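PDB 5FA9: peptide methionine sulfoxide reductase MsrA from Treponema denticola ATCC 35405, which probably repairs oxidised proteins by reducing methionine sulfoxide back to methionine, with fused MsrA and MsrB parts acting on the S and R forms of the sulfoxide. Local coordinates for residues S222-D227 with F235-T240; I209-D212 with K217-F220; L244-D249 with L282-N287; V259-K262 with H267-H270; I294-M299 with Y310-G315. The protein carries 2 engineered substitutions. All blocks are in the same frame, centred on the assembly; numbering follows the deposited sequence.

Contact 1 (S222-D227 with F235-T240)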
# COMPACT_ATOMS: atom_id res chain seq x y z
N SER B 222 -0.35 6.43 23.82
CA SER B 222 -0.66 5.18 24.51
C SER B 222 -1.22 4.13 23.55
O SER B 222 -1.15 2.93 23.82
CB SER B 222 -1.66 5.43 25.65
OG SER B 222 -2.86 5.98 25.15
N LEU B 223 -1.77 4.60 22.44
CA LEU B 223 -2.35 3.71 21.43
C LEU B 223 -1.29 2.87 20.74
O LEU B 223 -1.57 1.78 20.24
CB LEU B 223 -3.13 4.53 20.40
CG LEU B 223 -3.91 3.75 19.34
CD1 LEU B 223 -4.99 2.89 19.98
CD2 LEU B 223 -4.51 4.70 18.31
N ASN B 224 -0.06 3.37 20.73
CA ASN B 224 1.04 2.69 20.06
C ASN B 224 1.94 1.94 21.03
O ASN B 224 2.96 1.37 20.63
CB ASN B 224 1.86 3.70 19.26
CG ASN B 224 1.02 4.48 18.27
OD1 ASN B 224 0.30 3.91 17.47
ND2 ASN B 224 1.11 5.81 18.34
N LYS B 225 1.56 1.94 22.30
CA LYS B 225 2.35 1.31 23.35
C LYS B 225 2.02 -0.18 23.48
O LYS B 225 0.86 -0.57 23.36
CB LYS B 225 2.12 2.02 24.68
CG LYS B 225 3.10 1.64 25.78
CD LYS B 225 2.92 2.52 26.99
CE LYS B 225 4.02 2.30 28.01
NZ LYS B 225 3.99 0.93 28.59
N TYR B 226 3.04 -0.99 23.72
CA TYR B 226 2.84 -2.43 23.90
C TYR B 226 3.93 -3.02 24.79
O TYR B 226 4.95 -2.38 25.06
CB TYR B 226 2.81 -3.14 22.55
CG TYR B 226 4.17 -3.34 21.92
CD1 TYR B 226 4.83 -2.29 21.29
CD2 TYR B 226 4.80 -4.58 21.95
CE1 TYR B 226 6.07 -2.47 20.72
CE2 TYR B 226 6.04 -4.77 21.38
CZ TYR B 226 6.67 -3.71 20.76
OH TYR B 226 7.91 -3.90 20.19
N ASP B 227 3.72 -4.26 25.24
CA ASP B 227 4.68 -4.93 26.11
C ASP B 227 5.67 -5.76 25.30
O ASP B 227 5.32 -6.83 24.79
CB ASP B 227 3.95 -5.81 27.12
CG ASP B 227 4.82 -6.19 28.32
OD1 ASP B 227 6.05 -6.34 28.15
OD2 ASP B 227 4.27 -6.33 29.43
N PHE B 235 7.13 1.32 22.01
CA PHE B 235 6.13 1.87 21.12
C PHE B 235 6.36 1.40 19.68
O PHE B 235 7.49 1.08 19.31
CB PHE B 235 6.12 3.40 21.18
CG PHE B 235 5.89 3.95 22.56
CD1 PHE B 235 6.95 4.19 23.42
CD2 PHE B 235 4.60 4.24 22.99
CE1 PHE B 235 6.73 4.69 24.69
CE2 PHE B 235 4.38 4.74 24.26
CZ PHE B 235 5.45 4.97 25.11
N THR B 236 5.30 1.37 18.89
CA THR B 236 5.39 0.90 17.51
C THR B 236 5.69 2.05 16.55
O THR B 236 6.14 1.82 15.43
CB THR B 236 4.09 0.21 17.07
OG1 THR B 236 3.01 1.16 17.06
CG2 THR B 236 3.74 -0.93 18.01
N LYS B 237 5.45 3.27 17.00
CA LYS B 237 5.71 4.46 16.19
C LYS B 237 5.72 5.72 17.05
O LYS B 237 5.33 5.69 18.22
CB LYS B 237 4.66 4.59 15.08
CG LYS B 237 3.30 5.05 15.58
CD LYS B 237 2.28 5.08 14.45
CE LYS B 237 2.66 6.09 13.38
NZ LYS B 237 2.70 7.48 13.91
N ALA B 238 6.16 6.82 16.45
CA ALA B 238 6.10 8.12 17.11
C ALA B 238 4.70 8.71 16.95
O ALA B 238 3.95 8.30 16.06
CB ALA B 238 7.14 9.06 16.54
N ILE B 239 4.34 9.65 17.81
CA ILE B 239 3.01 10.25 17.75
C ILE B 239 2.87 11.10 16.49
O ILE B 239 1.79 11.16 15.89
CB ILE B 239 2.71 11.10 19.02
CG1 ILE B 239 1.24 11.51 19.05
CG2 ILE B 239 3.63 12.31 19.11
CD1 ILE B 239 0.82 12.15 20.36
N THR B 240 3.96 11.74 16.07
CA THR B 240 4.01 12.49 14.82
C THR B 240 5.34 12.26 14.12
O THR B 240 6.26 11.68 14.70
CB THR B 240 3.82 14.01 15.04
OG1 THR B 240 4.90 14.53 15.82
CG2 THR B 240 2.50 14.32 15.73
O HOH W 1 3.05 7.04 19.21
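The carbonyl oxygen of Asn-224 is approached by two donors of the 235-240 segment. Thr-236 N gives it a hydrogen bond of 2.9 Å, with an N-H...O angle of 146° and the donor tilted 19° from the carbonyl plane. Beside it, Phe-235 CA makes a CA-H...O contact with Asn-224 O at 3.2 Å. One residue on, Lys-225 and Phe-235 form an antiparallel non-hydrogen-bonded pair, and their side chains share a face: Lys-225 CB lies 3.6 Å from Phe-235 CE2. The aliphatic chain of Lys-225 runs obliquely past CD2, CE2 and CZ of that ring, and its ammonium continues to the carbonyls of Tyr-201 and Phe-204.

Asn-224 meets Lys-237 through its amide, with Asn-224 CG 3.6 Å from Lys-237 CG. Bends in the lysine chain at chi3 and chi4 (both -63°) fold it back, and Lys-237 NZ donates to Ala-238 O at 2.6 Å. A water donates to Lys-237 O; its link to Asn-224 ND2, implausibly short at 2.5 Å, is doubtful. The methyl Thr-236 CG2 packs 3.7 Å from Tyr-226 CD1, meeting the ring obliquely. Thr-236 also lines a site that holds a dithiothreitol, probably from the crystallisation liquor, together with Leu-223, Asn-224 and Lys-237.

The pair forms the outer end of the antiparallel sheet of the SelR (MsrB) region: strand 225-226 is the edge strand, and strand 234-235 passes its backbone bonds on to Tyr-284 in strand 283-286. Phe-235 meanwhile stacks on Phe-220 and meets Tyr-210 edge-to-face, bringing strands 208-212 and 218-221 against this end.

Contact 2 (I209-D212 with K217-F220)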
# COMPACT_ATOMS: atom_id res chain seq x y z
N ILE B 209 -0.98 10.64 26.39
CA ILE B 209 0.24 10.82 25.60
C ILE B 209 1.48 10.83 26.48
O ILE B 209 1.41 11.16 27.67
CB ILE B 209 0.19 12.13 24.78
CG1 ILE B 209 -0.02 13.33 25.70
CG2 ILE B 209 -0.90 12.06 23.74
CD1 ILE B 209 0.05 14.66 24.99
N TYR B 210 2.61 10.47 25.89
CA TYR B 210 3.89 10.54 26.59
C TYR B 210 4.68 11.72 26.05
O TYR B 210 4.94 11.82 24.85
CB TYR B 210 4.67 9.23 26.43
CG TYR B 210 4.00 8.06 27.12
CD1 TYR B 210 3.01 7.33 26.48
CD2 TYR B 210 4.34 7.71 28.42
CE1 TYR B 210 2.39 6.26 27.11
CE2 TYR B 210 3.73 6.65 29.05
CZ TYR B 210 2.75 5.93 28.39
OH TYR B 210 2.14 4.87 29.02
N VAL B 211 5.05 12.61 26.96
CA VAL B 211 5.63 13.89 26.59
C VAL B 211 7.12 13.97 26.95
O VAL B 211 7.57 13.31 27.89
CB VAL B 211 4.83 15.04 27.27
CG1 VAL B 211 5.72 15.94 28.12
CG2 VAL B 211 4.04 15.83 26.24
N ASP B 212 7.87 14.77 26.20
CA ASP B 212 9.28 15.02 26.50
C ASP B 212 9.39 15.68 27.88
O ASP B 212 8.83 16.75 28.11
CB ASP B 212 9.91 15.91 25.43
CG ASP B 212 11.43 15.96 25.52
OD1 ASP B 212 11.99 15.66 26.60
OD2 ASP B 212 12.08 16.30 24.51
N LYS B 217 6.97 18.57 24.79
CA LYS B 217 6.45 18.20 23.48
C LYS B 217 6.07 16.72 23.42
O LYS B 217 6.86 15.87 23.83
CB LYS B 217 7.47 18.53 22.39
CG LYS B 217 7.02 18.18 20.98
CD LYS B 217 8.00 18.72 19.95
CE LYS B 217 7.76 18.09 18.58
NZ LYS B 217 8.75 18.58 17.58
N PRO B 218 4.87 16.42 22.91
CA PRO B 218 4.39 15.04 22.76
C PRO B 218 5.32 14.19 21.89
O PRO B 218 5.75 14.64 20.83
CB PRO B 218 3.02 15.21 22.09
CG PRO B 218 2.58 16.57 22.50
CD PRO B 218 3.84 17.40 22.52
N LEU B 219 5.61 12.97 22.34
CA LEU B 219 6.51 12.09 21.61
C LEU B 219 5.85 10.77 21.22
O LEU B 219 6.06 10.25 20.13
CB LEU B 219 7.76 11.81 22.45
CG LEU B 219 8.61 13.02 22.84
CD1 LEU B 219 9.74 12.60 23.76
CD2 LEU B 219 9.15 13.72 21.60
N PHE B 220 5.04 10.22 22.13
CA PHE B 220 4.39 8.94 21.88
C PHE B 220 2.95 8.91 22.39
O PHE B 220 2.58 9.65 23.30
CB PHE B 220 5.19 7.80 22.52
CG PHE B 220 6.59 7.67 21.98
CD1 PHE B 220 6.83 6.95 20.82
CD2 PHE B 220 7.66 8.26 22.63
CE1 PHE B 220 8.11 6.82 20.32
CE2 PHE B 220 8.94 8.14 22.14
CZ PHE B 220 9.17 7.42 20.98
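A classic beta bulge marks the hairpin of strands 208-212 and 218-221: Leu-219 and Phe-220 together face the single residue Tyr-210. The evidence is the forked acceptance at Tyr-210 O, which takes Leu-219 N at 2.8 Å, nearly in line with its carbonyl bond, and Phe-220 N at 3.2 Å, in the carbonyl plane on a lone pair. Two further backbone bonds frame the bulge. Tyr-210 N donates to Phe-220 O over 2.7 Å and is almost straight (177°), while Asp-212 N reaches Lys-217 O at 2.8 Å. Across the irregularity the register slips by one residue, and the strand axes stand at 125° rather than fully antiparallel.

Side chains divide between two faces. On one, Val-211 sets CG2 against the proline, 3.5 Å from Pro-218 N, and Ile-209 lies alongside the same ring with CD1 4.0 Å from Pro-218 CG. On the face of Tyr-210 and Phe-220, the CB atoms of these residues approach, whereas the rings diverge; Phe-220 O sits in the plane of the tyrosine ring, at its edge. With CG beside its backbone N (chi1 -60°), Leu-219 brings CD1 to 3.7 Å from Asp-212 CB, the two side chains crossing obliquely. The Asp-212 carboxylate itself is held by Thr-214 and Ser-261, and the ammonium of Lys-217 by Gln-242, Thr-263 and Glu-165.

Strand 208-212 is the middle one of three: its other edge bonds to strand 291-295 through Ile-294 and Arg-292, while Leu-219 continues from strand 218-221 to Ile-239 in the loop after strand 234-235.

Contact 3 (L244-D249 with L282-N287). Engineered in segment 282-287: Ser-285 (natural residue Cys).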
# COMPACT_ATOMS: atom_id res chain seq x y z
N LEU B 244 10.59 12.89 16.49
CA LEU B 244 11.87 12.22 16.70
C LEU B 244 12.92 12.50 15.63
O LEU B 244 12.59 12.87 14.50
CB LEU B 244 11.66 10.70 16.80
CG LEU B 244 10.59 10.22 17.78
CD1 LEU B 244 10.56 8.70 17.82
CD2 LEU B 244 10.83 10.79 19.16
N GLN B 245 14.18 12.32 16.01
CA GLN B 245 15.29 12.31 15.07
C GLN B 245 16.11 11.05 15.31
O GLN B 245 16.20 10.56 16.44
CB GLN B 245 16.17 13.55 15.22
CG GLN B 245 15.77 14.71 14.32
CD GLN B 245 16.60 15.96 14.57
OE1 GLN B 245 17.47 15.97 15.44
NE2 GLN B 245 16.34 17.01 13.79
N TYR B 246 16.71 10.51 14.25
CA TYR B 246 17.41 9.24 14.36
C TYR B 246 18.91 9.42 14.14
O TYR B 246 19.34 10.16 13.26
CB TYR B 246 16.85 8.23 13.35
CG TYR B 246 15.35 8.05 13.45
CD1 TYR B 246 14.48 8.84 12.72
CD2 TYR B 246 14.80 7.08 14.29
CE1 TYR B 246 13.11 8.68 12.81
CE2 TYR B 246 13.43 6.91 14.38
CZ TYR B 246 12.59 7.71 13.64
OH TYR B 246 11.23 7.55 13.73
N LEU B 247 19.70 8.73 14.95
CA LEU B 247 21.16 8.82 14.86
C LEU B 247 21.81 7.45 14.87
O LEU B 247 21.46 6.58 15.67
CB LEU B 247 21.71 9.67 16.00
CG LEU B 247 21.34 11.15 16.02
CD1 LEU B 247 21.89 11.82 17.27
CD2 LEU B 247 21.85 11.85 14.77
N GLU B 248 22.76 7.26 13.96
CA GLU B 248 23.63 6.10 13.97
C GLU B 248 24.33 5.98 15.31
O GLU B 248 24.93 6.94 15.79
CB GLU B 248 24.66 6.20 12.84
CG GLU B 248 24.23 7.09 11.67
CD GLU B 248 24.51 8.56 11.93
OE1 GLU B 248 25.01 8.89 13.03
OE2 GLU B 248 24.24 9.38 11.03
N ASP B 249 24.27 4.80 15.93
CA ASP B 249 24.90 4.60 17.23
C ASP B 249 25.58 3.24 17.32
O ASP B 249 24.91 2.20 17.35
CB ASP B 249 23.87 4.75 18.35
CG ASP B 249 24.47 4.56 19.72
OD1 ASP B 249 25.51 5.18 20.01
OD2 ASP B 249 23.90 3.77 20.52
N LEU B 282 8.36 -2.06 13.90
CA LEU B 282 9.29 -1.19 14.62
C LEU B 282 9.08 -1.27 16.13
O LEU B 282 7.95 -1.25 16.61
CB LEU B 282 9.13 0.26 14.15
CG LEU B 282 9.42 0.55 12.68
CD1 LEU B 282 8.89 1.92 12.29
CD2 LEU B 282 10.91 0.45 12.40
N ARG B 283 10.18 -1.35 16.87
CA ARG B 283 10.13 -1.30 18.32
C ARG B 283 10.91 -0.10 18.85
O ARG B 283 12.14 -0.10 18.85
CB ARG B 283 10.67 -2.59 18.93
CG ARG B 283 10.77 -2.55 20.46
CD ARG B 283 11.11 -3.92 21.03
NE ARG B 283 12.43 -4.38 20.61
CZ ARG B 283 13.51 -4.37 21.38
NH1 ARG B 283 13.44 -3.90 22.62
NH2 ARG B 283 14.67 -4.81 20.92
N TYR B 284 10.19 0.92 19.30
CA TYR B 284 10.81 2.08 19.92
C TYR B 284 11.01 1.84 21.41
O TYR B 284 10.07 1.94 22.19
CB TYR B 284 9.97 3.33 19.69
CG TYR B 284 10.01 3.85 18.27
CD1 TYR B 284 9.19 3.30 17.28
CD2 TYR B 284 10.85 4.89 17.91
CE1 TYR B 284 9.22 3.77 15.98
CE2 TYR B 284 10.89 5.37 16.61
CZ TYR B 284 10.07 4.80 15.65
OH TYR B 284 10.11 5.27 14.36
N SER B 285 12.25 1.52 21.79
CA SER B 285 12.57 1.30 23.19
C SER B 285 12.98 2.61 23.84
O SER B 285 14.04 3.16 23.55
CB SER B 285 13.69 0.26 23.33
OG SER B 285 13.78 -0.21 24.67
N ILE B 286 12.12 3.12 24.72
CA ILE B 286 12.30 4.45 25.30
C ILE B 286 12.36 4.40 26.82
O ILE B 286 11.54 3.74 27.46
CB ILE B 286 11.17 5.41 24.87
CG1 ILE B 286 11.00 5.39 23.35
CG2 ILE B 286 11.44 6.82 25.37
CD1 ILE B 286 12.22 5.87 22.59
N ASN B 287 13.34 5.09 27.40
CA ASN B 287 13.44 5.20 28.85
C ASN B 287 12.25 5.97 29.42
O ASN B 287 11.92 7.06 28.94
CB ASN B 287 14.75 5.89 29.25
CG ASN B 287 15.97 5.13 28.78
OD1 ASN B 287 16.39 4.16 29.41
ND2 ASN B 287 16.56 5.58 27.68
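The polar link is a hydrogen bond between two phenols, Tyr-246 OH and Tyr-284 OH, 2.6 Å apart, in which either oxygen could be the donor. The two side chains cross at about a right angle. Tyr-246 OH lies in the plane of the Tyr-284 ring, at its edge, and Tyr-284 OH in turn sits near the plane of the Tyr-246 ring, so neither hydroxyl rests over an aromatic face. Both tyrosines place CG beside the backbone N (chi1 -54° for Tyr-246 and -72° for Tyr-284), which sends the rings toward one another over the sheet face.

Backbones take no part: the closest CA atoms, Leu-244 and Tyr-284, are 10.7 Å apart. Strands 256-261 and 267-272 run between these two in the antiparallel sheet of the SelR (MsrB) region, and the contact is therefore a reach over one face of it, from the outermost strand 244-249 to strand 283-286. Engineered Ser-285, a Cys in the natural sequence, turns to the opposite face from Tyr-284.

Apolar contacts flank the phenol pair. Leu-244 CD1 packs 3.6 Å from Tyr-284 CE2, meeting the ring obliquely, and Tyr-246 CE2 comes within 3.7 Å of the same Tyr-284 CE2. Phe-220 touches Leu-244 from strand 218-221.

Contact 4 (V259-K262 with H267-H270)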
# COMPACT_ATOMS: atom_id res chain seq x y z
N VAL B 259 17.42 7.08 19.29
CA VAL B 259 16.25 7.93 19.17
C VAL B 259 16.39 9.17 20.04
O VAL B 259 16.59 9.08 21.25
CB VAL B 259 14.96 7.18 19.56
CG1 VAL B 259 13.76 8.10 19.48
CG2 VAL B 259 14.76 5.96 18.67
N VAL B 260 16.28 10.34 19.41
CA VAL B 260 16.39 11.61 20.13
C VAL B 260 15.25 12.55 19.75
O VAL B 260 14.74 12.50 18.64
CB VAL B 260 17.74 12.31 19.85
CG1 VAL B 260 18.91 11.48 20.37
CG2 VAL B 260 17.91 12.60 18.36
N SER B 261 14.84 13.38 20.71
CA SER B 261 13.80 14.37 20.46
C SER B 261 14.28 15.38 19.42
O SER B 261 15.38 15.91 19.53
CB SER B 261 13.41 15.09 21.75
OG SER B 261 12.89 14.18 22.71
N LYS B 262 13.45 15.63 18.41
CA LYS B 262 13.84 16.56 17.36
C LYS B 262 13.94 17.99 17.89
O LYS B 262 14.84 18.74 17.51
CB LYS B 262 12.85 16.51 16.19
CG LYS B 262 13.23 17.43 15.05
CD LYS B 262 12.38 17.20 13.82
CE LYS B 262 12.90 18.01 12.65
NZ LYS B 262 12.54 17.41 11.34
N HIS B 267 18.24 12.59 24.70
CA HIS B 267 18.28 11.16 24.43
C HIS B 267 17.03 10.46 24.97
O HIS B 267 16.64 10.68 26.12
CB HIS B 267 19.54 10.53 25.03
CG HIS B 267 19.54 9.03 25.00
ND1 HIS B 267 19.77 8.31 23.85
CD2 HIS B 267 19.34 8.12 25.98
CE1 HIS B 267 19.71 7.02 24.12
NE2 HIS B 267 19.45 6.88 25.41
N LEU B 268 16.41 9.63 24.14
CA LEU B 268 15.19 8.94 24.53
C LEU B 268 15.42 7.43 24.65
O LEU B 268 14.95 6.79 25.58
CB LEU B 268 14.08 9.22 23.53
CG LEU B 268 13.76 10.70 23.31
CD1 LEU B 268 12.66 10.86 22.28
CD2 LEU B 268 13.38 11.38 24.62
N GLY B 269 16.15 6.88 23.68
CA GLY B 269 16.44 5.46 23.67
C GLY B 269 16.88 4.98 22.30
O GLY B 269 17.61 5.67 21.60
N HIS B 270 16.43 3.78 21.92
CA HIS B 270 16.79 3.21 20.64
C HIS B 270 15.58 2.62 19.92
O HIS B 270 14.59 2.25 20.55
CB HIS B 270 17.86 2.12 20.82
CG HIS B 270 19.06 2.58 21.58
ND1 HIS B 270 19.08 2.66 22.96
CD2 HIS B 270 20.28 2.99 21.17
CE1 HIS B 270 20.26 3.09 23.36
NE2 HIS B 270 21.01 3.30 22.29
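Val-259 turns CG1 opposite its own nitrogen (chi1 178°), which sends CG1 toward Leu-268 and CG2 toward His-270. On the facing strand Leu-268 keeps CG beside its nitrogen (chi1 -56°) and then runs extended, so that its methyls end on Ser-261. These residues belong to a classic beta bulge in the hairpin of strands 256-261 and 267-272, inside the antiparallel sheet of the SelR (MsrB) region: Leu-268 and Gly-269 both face Val-259.

The backbone bonds establish the motif. Val-259 O accepts Leu-268 N at 2.9 Å, with the donor close to the carbonyl direction, and a weak second bond from Gly-269 N at 3.3 Å. In return Val-259 N donates to Gly-269 O at 2.7 Å. Gly-269 has a positive phi of 161°, a conformation open chiefly to glycine.

Around this core, Val-259 CG2 rests 3.7 Å from His-270 C, and Val-259 CG1 lies 4.1 Å from Leu-268 CD1, the two side chains crossing nearly perpendicularly. Val-260 and His-267 pair without hydrogen bonds on the other face, where Val-260 CG1 comes within 4.1 Å of His-267 CA. The His-267 ring has Gly-269 N over one face, toward its rim, and its ND1 bonds to Glu-258. Further along, Ser-261 OG hydrogen-bonds Asp-212 OD2 while both methyls of Leu-268 press on it, CD1 and CD2 each 3.4 Å from Ser-261 OG.

Contact 5 (I294-M299 with Y310-G315)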
# COMPACT_ATOMS: atom_id res chain seq x y z
N ILE B 294 0.70 12.04 30.35
CA ILE B 294 -0.43 12.94 30.52
C ILE B 294 -1.73 12.23 30.15
O ILE B 294 -1.97 11.95 28.97
CB ILE B 294 -0.27 14.21 29.66
CG1 ILE B 294 1.05 14.90 29.98
CG2 ILE B 294 -1.45 15.15 29.87
CD1 ILE B 294 1.22 16.25 29.32
N PRO B 295 -2.57 11.95 31.15
CA PRO B 295 -3.84 11.24 30.96
C PRO B 295 -4.74 11.93 29.94
O PRO B 295 -4.73 13.15 29.83
CB PRO B 295 -4.48 11.28 32.35
CG PRO B 295 -3.33 11.43 33.29
CD PRO B 295 -2.34 12.29 32.56
N TYR B 296 -5.51 11.14 29.19
CA TYR B 296 -6.41 11.66 28.17
C TYR B 296 -7.40 12.68 28.73
O TYR B 296 -7.69 13.69 28.08
CB TYR B 296 -7.18 10.50 27.50
CG TYR B 296 -8.09 10.93 26.38
CD1 TYR B 296 -7.59 11.14 25.10
CD2 TYR B 296 -9.45 11.11 26.59
CE1 TYR B 296 -8.42 11.52 24.06
CE2 TYR B 296 -10.29 11.50 25.56
CZ TYR B 296 -9.77 11.70 24.30
OH TYR B 296 -10.59 12.08 23.26
N ASP B 297 -7.90 12.41 29.93
CA ASP B 297 -8.86 13.29 30.58
C ASP B 297 -8.28 14.67 30.90
O ASP B 297 -9.00 15.66 30.94
CB ASP B 297 -9.38 12.65 31.87
CG ASP B 297 -10.24 11.42 31.61
OD1 ASP B 297 -10.64 11.22 30.44
OD2 ASP B 297 -10.51 10.67 32.56
N LYS B 298 -6.97 14.72 31.11
CA LYS B 298 -6.31 15.96 31.51
C LYS B 298 -5.56 16.62 30.36
O LYS B 298 -4.98 17.69 30.52
CB LYS B 298 -5.34 15.68 32.66
CG LYS B 298 -5.93 14.82 33.77
CD LYS B 298 -5.22 15.04 35.09
CE LYS B 298 -5.81 14.16 36.18
NZ LYS B 298 -5.88 12.72 35.76
N MET B 299 -5.57 15.98 29.19
CA MET B 299 -4.86 16.49 28.02
C MET B 299 -5.36 17.86 27.58
O MET B 299 -4.56 18.76 27.33
CB MET B 299 -4.98 15.50 26.86
CG MET B 299 -4.00 14.34 26.93
SD MET B 299 -4.11 13.24 25.50
CE MET B 299 -3.76 14.39 24.17
N TYR B 310 -4.76 11.26 18.37
CA TYR B 310 -3.67 10.30 18.38
C TYR B 310 -3.87 9.25 19.48
O TYR B 310 -3.31 8.16 19.42
CB TYR B 310 -2.32 11.01 18.56
CG TYR B 310 -1.96 11.92 17.41
CD1 TYR B 310 -1.61 11.40 16.17
CD2 TYR B 310 -1.97 13.30 17.56
CE1 TYR B 310 -1.28 12.22 15.12
CE2 TYR B 310 -1.64 14.13 16.51
CZ TYR B 310 -1.30 13.59 15.29
OH TYR B 310 -0.97 14.42 14.24
N VAL B 311 -4.68 9.60 20.48
CA VAL B 311 -5.02 8.67 21.54
C VAL B 311 -6.30 7.92 21.20
O VAL B 311 -6.37 6.69 21.32
CB VAL B 311 -5.20 9.39 22.89
CG1 VAL B 311 -5.48 8.38 24.00
CG2 VAL B 311 -3.96 10.21 23.22
N LYS B 312 -7.31 8.66 20.76
CA LYS B 312 -8.59 8.07 20.38
C LYS B 312 -8.97 8.48 18.96
O LYS B 312 -9.69 9.46 18.77
CB LYS B 312 -9.69 8.49 21.36
CG LYS B 312 -9.51 7.96 22.77
CD LYS B 312 -10.66 8.40 23.66
CE LYS B 312 -10.50 7.87 25.07
NZ LYS B 312 -10.83 6.42 25.16
N PRO B 313 -8.49 7.73 17.96
CA PRO B 313 -8.76 7.99 16.54
C PRO B 313 -10.25 7.96 16.20
O PRO B 313 -10.68 8.63 15.26
CB PRO B 313 -8.02 6.85 15.82
CG PRO B 313 -7.82 5.80 16.86
CD PRO B 313 -7.65 6.53 18.15
N THR B 314 -11.02 7.20 16.96
CA THR B 314 -12.47 7.12 16.76
C THR B 314 -13.20 7.60 18.01
O THR B 314 -14.36 7.23 18.24
CB THR B 314 -12.92 5.69 16.41
OG1 THR B 314 -12.53 4.80 17.46
CG2 THR B 314 -12.29 5.24 15.10
N GLY B 315 -12.53 8.42 18.81
CA GLY B 315 -13.11 8.96 20.03
C GLY B 315 -14.31 9.85 19.82
O GLY B 315 -14.57 10.33 18.72
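Tyr-296 and Lys-312 meet with the lysine chain laid across the tyrosine ring. Tyr-296 swings its ring to the side opposite its backbone nitrogen (chi1 -177°), which carries it away from the short helix 296-299 toward the 310-315 segment. Lys-312 stays extended as far as CE, and its CD sits over one face of the ring: Lys-312 CD is 3.8 Å from the Tyr-296 ring centroid and 24° off the normal, a CH-pi contact displaced toward the rim, with Tyr-296 CZ as its nearest atom at 3.5 Å. A bend at the last torsion (chi4 -75°) then takes the ammonium onward. Lys-312 NZ is 5.2 Å from the ring centroid, at most a weak cation-pi attraction, and its salt bridge goes to Glu-207.

In the fold this is where the C-terminal tail comes back on the short, weakly bonded helix 296-299 that follows strand 291-295. Helix 308-311 runs out into a type I beta turn from Lys-312 to Gly-315, closed by a 3.0 Å bond from Gly-315 N to Lys-312 O.

Val-311 divides its branches between two partners. CG1 of Val-311 lies 3.6 Å from Tyr-296 CD1, obliquely to the ring, while Val-311 CG2 reaches Met-299 SD at 3.8 Å. The methionine chain runs straight to its sulfur and bends only at chi3, bringing its terminal methyl against Ile-209 of strand 208-212.

Along the chain, contact 2 comes first, closing the hairpin of strands 208-212 and 218-221. Contact 1 follows in series, folding the loop between 227 and 235 and laying down the outer end of the larger antiparallel sheet. Contact 3 then spans residues 249 to 282, a long loop that encloses the shorter hairpin of contact 4; their centres are about 5 Å apart. Contact 5 comes last and brings the C-terminal tail back to the weakly bonded helix 296-299 after strand 291-295. None of the loops cross. A probable backbone hydrogen bond from Ile-294 N to Ile-209 O joins contacts 2 and 5 in the three-stranded sheet, whereas Phe-220, packed on Leu-244 and Ile-286, leads to contact 3.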